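Local coordinates for protein muconate lactonizing enzyme (Corynebacterium glutamicum, PDB 3I4K) that belongs to the enolase superfamily, pairing a muconate lactonizing enzyme-type N-terminal domain with a TIM-barrel-like C-terminal domain that holds a magnesium ion, at residues A[11-16]-A[35-40]; A[79-84]-A[94-99]. All blocks are in the same frame, centred on the assembly; numbering follows the deposited sequence.

Contact 1: residues A[11-16]-A[35-40]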
loop_
_atom_site.group_PDB
_atom_site.type_symbol
_atom_site.label_atom_id
_atom_site.label_comp_id
_atom_site.label_asym_id
_atom_site.label_seq_id
_atom_site.Cartn_x
_atom_site.Cartn_y
_atom_site.Cartn_z
ATOM N N VAL A 11 9.126 -19.351 -17.164
ATOM C CA VAL A 11 8.027 -19.429 -16.208
ATOM C C VAL A 11 7.182 -20.639 -16.592
ATOM O O VAL A 11 6.707 -20.730 -17.722
ATOM C CB VAL A 11 7.133 -18.171 -16.257
ATOM C CG1 VAL A 11 7.822 -17.001 -15.576
ATOM C CG2 VAL A 11 6.843 -17.821 -17.687
ATOM N N GLU A 12 7.008 -21.570 -15.659
ATOM C CA GLU A 12 6.220 -22.771 -15.918
ATOM C C GLU A 12 5.007 -22.824 -15.003
ATOM O O GLU A 12 5.018 -22.244 -13.921
ATOM C CB GLU A 12 7.057 -24.033 -15.680
ATOM C CG GLU A 12 8.369 -24.106 -16.449
ATOM C CD GLU A 12 9.102 -25.422 -16.212
ATOM O OE1 GLU A 12 9.265 -25.813 -15.033
ATOM O OE2 GLU A 12 9.515 -26.061 -17.206
ATOM N N SER A 13 3.969 -23.534 -15.436
ATOM C CA SER A 13 2.751 -23.676 -14.644
ATOM C C SER A 13 2.303 -25.132 -14.627
ATOM O O SER A 13 2.123 -25.749 -15.679
ATOM C CB SER A 13 1.630 -22.797 -15.214
ATOM O OG SER A 13 1.284 -23.180 -16.535
ATOM N N ARG A 14 2.128 -25.677 -13.429
ATOM C CA ARG A 14 1.706 -27.061 -13.279
ATOM C C ARG A 14 0.394 -27.158 -12.516
ATOM O O ARG A 14 0.234 -26.542 -11.460
ATOM C CB ARG A 14 2.763 -27.871 -12.517
ATOM C CG ARG A 14 4.117 -27.981 -13.197
ATOM C CD ARG A 14 5.095 -28.774 -12.329
ATOM N NE ARG A 14 6.357 -29.020 -13.021
ATOM C CZ ARG A 14 7.230 -28.074 -13.358
ATOM N NH1 ARG A 14 6.990 -26.802 -13.065
ATOM N NH2 ARG A 14 8.345 -28.398 -14.000
ATOM N N ILE A 15 -0.541 -27.939 -13.048
ATOM C CA ILE A 15 -1.817 -28.130 -12.379
ATOM C C ILE A 15 -1.652 -29.294 -11.412
ATOM O O ILE A 15 -1.271 -30.393 -11.815
ATOM C CB ILE A 15 -2.941 -28.469 -13.376
ATOM C CG1 ILE A 15 -3.164 -27.291 -14.327
ATOM C CG2 ILE A 15 -4.211 -28.822 -12.620
ATOM C CD1 ILE A 15 -4.276 -27.516 -15.335
ATOM N N LEU A 16 -1.924 -29.050 -10.136
ATOM C CA LEU A 16 -1.800 -30.091 -9.130
ATOM C C LEU A 16 -3.141 -30.421 -8.497
ATOM O O LEU A 16 -3.880 -29.524 -8.077
ATOM C CB LEU A 16 -0.828 -29.658 -8.030
ATOM C CG LEU A 16 0.550 -29.160 -8.460
ATOM C CD1 LEU A 16 1.408 -29.014 -7.220
ATOM C CD2 LEU A 16 1.192 -30.124 -9.451
ATOM N N HIS A 35 -7.440 -28.087 -6.381
ATOM C CA HIS A 35 -6.738 -27.942 -7.644
ATOM C C HIS A 35 -5.864 -26.712 -7.502
ATOM O O HIS A 35 -6.343 -25.620 -7.189
ATOM C CB HIS A 35 -7.742 -27.762 -8.781
ATOM C CG HIS A 35 -8.899 -28.708 -8.704
ATOM N ND1 HIS A 35 -8.742 -30.076 -8.735
ATOM C CD2 HIS A 35 -10.225 -28.484 -8.539
ATOM C CE1 HIS A 35 -9.922 -30.655 -8.589
ATOM N NE2 HIS A 35 -10.836 -29.711 -8.467
ATOM N N ILE A 36 -4.576 -26.895 -7.739
ATOM C CA ILE A 36 -3.631 -25.813 -7.592
ATOM C C ILE A 36 -2.774 -25.621 -8.828
ATOM O O ILE A 36 -2.206 -26.577 -9.356
ATOM C CB ILE A 36 -2.725 -26.097 -6.382
ATOM C CG1 ILE A 36 -3.602 -26.337 -5.150
ATOM C CG2 ILE A 36 -1.742 -24.956 -6.168
ATOM C CD1 ILE A 36 -2.856 -26.807 -3.926
ATOM N N LEU A 37 -2.700 -24.388 -9.310
ATOM C CA LEU A 37 -1.852 -24.098 -10.452
ATOM C C LEU A 37 -0.534 -23.624 -9.863
ATOM O O LEU A 37 -0.395 -22.450 -9.517
ATOM C CB LEU A 37 -2.423 -22.984 -11.324
ATOM C CG LEU A 37 -1.480 -22.687 -12.497
ATOM C CD1 LEU A 37 -1.557 -23.844 -13.494
ATOM C CD2 LEU A 37 -1.842 -21.370 -13.173
ATOM N N LEU A 38 0.424 -24.538 -9.731
ATOM C CA LEU A 38 1.727 -24.184 -9.183
ATOM C C LEU A 38 2.529 -23.512 -10.285
ATOM O O LEU A 38 2.908 -24.147 -11.265
ATOM C CB LEU A 38 2.453 -25.435 -8.682
ATOM C CG LEU A 38 3.793 -25.240 -7.967
ATOM C CD1 LEU A 38 3.597 -24.486 -6.654
ATOM C CD2 LEU A 38 4.406 -26.608 -7.692
ATOM N N VAL A 39 2.766 -22.217 -10.135
ATOM C CA VAL A 39 3.512 -21.458 -11.128
ATOM C C VAL A 39 4.923 -21.209 -10.608
ATOM O O VAL A 39 5.115 -20.928 -9.428
ATOM C CB VAL A 39 2.818 -20.099 -11.423
ATOM C CG1 VAL A 39 3.581 -19.341 -12.493
ATOM C CG2 VAL A 39 1.382 -20.336 -11.874
ATOM N N SER A 40 5.910 -21.320 -11.486
ATOM C CA SER A 40 7.290 -21.102 -11.082
ATOM C C SER A 40 7.999 -20.126 -11.999
ATOM O O SER A 40 7.811 -20.149 -13.218
ATOM C CB SER A 40 8.063 -22.425 -11.069
ATOM O OG SER A 40 8.097 -23.004 -12.361
#

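Contact 2: residues A[79-84]-A[94-99]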
loop_
_atom_site.group_PDB
_atom_site.type_symbol
_atom_site.label_atom_id
_atom_site.label_comp_id
_atom_site.label_asym_id
_atom_site.label_seq_id
_atom_site.Cartn_x
_atom_site.Cartn_y
_atom_site.Cartn_z
ATOM N N PRO A 79 4.633 -14.651 -20.882
ATOM C CA PRO A 79 5.444 -14.022 -21.926
ATOM C C PRO A 79 5.835 -12.575 -21.671
ATOM O O PRO A 79 6.704 -12.036 -22.359
ATOM C CB PRO A 79 4.581 -14.184 -23.178
ATOM C CG PRO A 79 3.189 -14.206 -22.630
ATOM C CD PRO A 79 3.344 -15.103 -21.430
ATOM N N VAL A 80 5.200 -11.940 -20.691
ATOM C CA VAL A 80 5.522 -10.551 -20.394
ATOM C C VAL A 80 6.762 -10.484 -19.512
ATOM O O VAL A 80 7.577 -9.571 -19.642
ATOM C CB VAL A 80 4.343 -9.820 -19.673
ATOM C CG1 VAL A 80 4.729 -8.369 -19.385
ATOM C CG2 VAL A 80 3.077 -9.858 -20.545
ATOM N N LEU A 81 6.905 -11.465 -18.628
ATOM C CA LEU A 81 8.034 -11.518 -17.704
ATOM C C LEU A 81 9.384 -11.856 -18.337
ATOM O O LEU A 81 10.412 -11.278 -17.979
ATOM C CB LEU A 81 7.767 -12.545 -16.606
ATOM C CG LEU A 81 6.673 -12.313 -15.568
ATOM C CD1 LEU A 81 5.327 -12.109 -16.237
ATOM C CD2 LEU A 81 6.644 -13.512 -14.651
ATOM N N ILE A 82 9.369 -12.809 -19.262
ATOM C CA ILE A 82 10.579 -13.285 -19.925
ATOM C C ILE A 82 11.511 -12.207 -20.461
ATOM O O ILE A 82 11.099 -11.314 -21.201
ATOM C CB ILE A 82 10.213 -14.263 -21.060
ATOM C CG1 ILE A 82 9.472 -15.461 -20.466
ATOM C CG2 ILE A 82 11.473 -14.731 -21.788
ATOM C CD1 ILE A 82 8.927 -16.413 -21.488
ATOM N N GLY A 83 12.778 -12.303 -20.070
ATOM C CA GLY A 83 13.769 -11.343 -20.518
ATOM C C GLY A 83 13.866 -10.097 -19.660
ATOM O O GLY A 83 14.560 -9.148 -20.030
ATOM N N ARG A 84 13.182 -10.094 -18.519
ATOM C CA ARG A 84 13.206 -8.940 -17.619
ATOM C C ARG A 84 13.683 -9.334 -16.233
ATOM O O ARG A 84 13.526 -10.482 -15.827
ATOM C CB ARG A 84 11.813 -8.312 -17.523
ATOM C CG ARG A 84 11.293 -7.789 -18.848
ATOM C CD ARG A 84 9.890 -7.225 -18.728
ATOM N NE ARG A 84 9.848 -6.010 -17.917
ATOM C CZ ARG A 84 8.748 -5.291 -17.724
ATOM N NH1 ARG A 84 7.603 -5.669 -18.285
ATOM N NH2 ARG A 84 8.788 -4.196 -16.974
ATOM N N ALA A 94 2.345 -4.037 -13.550
ATOM C CA ALA A 94 1.629 -2.963 -14.227
ATOM C C ALA A 94 1.464 -3.290 -15.709
ATOM O O ALA A 94 0.428 -2.995 -16.298
ATOM C CB ALA A 94 2.370 -1.645 -14.063
ATOM N N ASP A 95 2.475 -3.908 -16.316
ATOM C CA ASP A 95 2.374 -4.246 -17.726
ATOM C C ASP A 95 1.433 -5.417 -17.988
ATOM O O ASP A 95 0.949 -5.573 -19.103
ATOM C CB ASP A 95 3.754 -4.551 -18.320
ATOM C CG ASP A 95 4.651 -3.329 -18.360
ATOM O OD1 ASP A 95 4.155 -2.229 -18.686
ATOM O OD2 ASP A 95 5.854 -3.466 -18.072
ATOM N N LEU A 96 1.179 -6.247 -16.980
ATOM C CA LEU A 96 0.272 -7.368 -17.182
ATOM C C LEU A 96 -1.115 -6.854 -17.569
ATOM O O LEU A 96 -1.801 -7.458 -18.393
ATOM C CB LEU A 96 0.167 -8.226 -15.920
ATOM C CG LEU A 96 1.450 -8.880 -15.402
ATOM C CD1 LEU A 96 1.085 -9.938 -14.362
ATOM C CD2 LEU A 96 2.220 -9.515 -16.569
ATOM N N GLU A 97 -1.517 -5.735 -16.969
ATOM C CA GLU A 97 -2.818 -5.129 -17.241
ATOM C C GLU A 97 -3.019 -4.834 -18.725
ATOM O O GLU A 97 -4.146 -4.857 -19.224
ATOM C CB GLU A 97 -2.980 -3.825 -16.449
ATOM C CG GLU A 97 -2.944 -4.007 -14.951
ATOM C CD GLU A 97 -3.945 -5.039 -14.486
ATOM O OE1 GLU A 97 -5.151 -4.891 -14.800
ATOM O OE2 GLU A 97 -3.519 -6.003 -13.813
ATOM N N ARG A 98 -1.931 -4.563 -19.438
ATOM C CA ARG A 98 -2.048 -4.251 -20.858
ATOM C C ARG A 98 -2.424 -5.455 -21.717
ATOM O O ARG A 98 -2.953 -5.295 -22.818
ATOM C CB ARG A 98 -0.739 -3.632 -21.372
ATOM C CG ARG A 98 -0.367 -2.310 -20.701
ATOM C CD ARG A 98 0.955 -1.765 -21.234
ATOM N NE ARG A 98 0.892 -1.416 -22.655
ATOM C CZ ARG A 98 0.276 -0.341 -23.144
ATOM N NH1 ARG A 98 -0.337 0.515 -22.331
ATOM N NH2 ARG A 98 0.266 -0.125 -24.451
ATOM N N VAL A 99 -2.174 -6.661 -21.210
ATOM C CA VAL A 99 -2.474 -7.878 -21.966
ATOM C C VAL A 99 -3.677 -8.667 -21.456
ATOM O O VAL A 99 -4.324 -9.390 -22.225
ATOM C CB VAL A 99 -1.251 -8.826 -22.003
ATOM C CG1 VAL A 99 -0.031 -8.074 -22.494
ATOM C CG2 VAL A 99 -0.994 -9.414 -20.630
#

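Contact 1: residues A[11-16]-A[35-40]
Leu-16 reaches diagonally across to Leu-38, its CD1 resting 3.9 Å from Leu-38 CD2 as the two side chains pass at a slant. Their first torsions differ: CG of Leu-16 stands beside its own backbone N (chi1 -52°), whereas CG of Leu-38 is turned opposite its N (chi1 -175°), bringing the branched ends together. Branched aliphatic chains suit this face of the sheet, where Ile-36 sits directly opposite Leu-16. That pair is hydrogen-bonded both ways, Leu-16 N to Ile-36 O at 2.6 Å and Ile-36 N to Leu-16 O at 2.7 Å.

At the other end the small Ser-40 lies on the same face, its OG 3.6 Å from Glu-12 CB, while its N gives a nearly straight bond to Glu-12 O (2.8 Å, 165°). A short side chain suits a place beside the Glu-12 and Arg-14 pair: NH1 and NH2 of Arg-14 both grip Glu-12 OE1, from one side of the carboxylate plane, with the NH2 bond 2.9 Å long.

Helices lie against both faces of the antiparallel hairpin. Helix 366-372 packs on Arg-14 and Leu-38; helix 66-81 lies against Val-11 and Ile-15 and supplies Asp-74 to Ser-13 OG. Strand 48-53 bonds along strand 30-43, which is thus the central strand of a three-stranded sheet.

Contact 2: residues A[79-84]-A[94-99]
Arg-84 and Asp-95 form a salt bridge between the turn after helix 66-81 and the side of helix 89-99. NH1 of Arg-84 donates to Asp-95 OD2 over 2.8 Å, with 151° at the hydrogen; a weak second bond runs from NH2 to the same oxygen at 3.2 Å. OD2 lies at the edge of the guanidinium, near its plane, but the carboxylate is turned 44° from that plane and receives NH1 on its anti side. This is therefore a one-oxygen grip, without the flat pairing of two nitrogens with two oxygens.

Next to the salt bridge, Val-80 faces the helix with both branches. Its CB is 3.8 Å from Leu-96 CD2, its CG1 lies 4.1 Å from Asp-95 CB, and its CG2 meets Val-99 CG1 tip to tip. A compact beta-branched residue suits this spot, being wide enough to touch three residues on one flank of the helix. Leu-81 adds CD1 against Leu-96 CD2, 4.1 Å away, and continues inward onto Val-110 and Met-114 of helix 104-121.

The type II turn from Leu-81 to Arg-84, closed by a weak bond, helps to set where the arginine starts, together with backbone bonds of Gly-83 and Arg-84 to Ile-8. Gly-83 fits the turn's third position, where the positive phi would press a side chain against the preceding carbonyl. The long side chain then bends at chi3 (67°) on its way to Asp-95, and Glu-88 pairs with NH2, so the guanidinium is shared between two acids.

Two successive helices, 66-81 and 89-99, thus pack end against side, in the helical part of the alpha+beta N-terminal domain of the enolase superfamily, which follows that domain's antiparallel sheet.

Overall arrangement
Contact 1 pairs two strands of the sheet and contact 2 joins two helices of the same N-terminal domain, and they follow one another along the chain. Their centres are 18 Å apart, yet they touch directly: Val-11 CG1 packs 3.8 Å from Leu-81 CD2. Helix 66-81 joins them, since it lies along the hairpin and ends in the turn of contact 2, close to the start of strand 8-25. Contact 2 is the more peripheral, its centre about 25 Å from the centre of the chain, against about 17 Å for the centre of contact 1. Neither supplies a magnesium ligand: Asp-200, Glu-226 and Asp-251 hold the ion in the barrel domain.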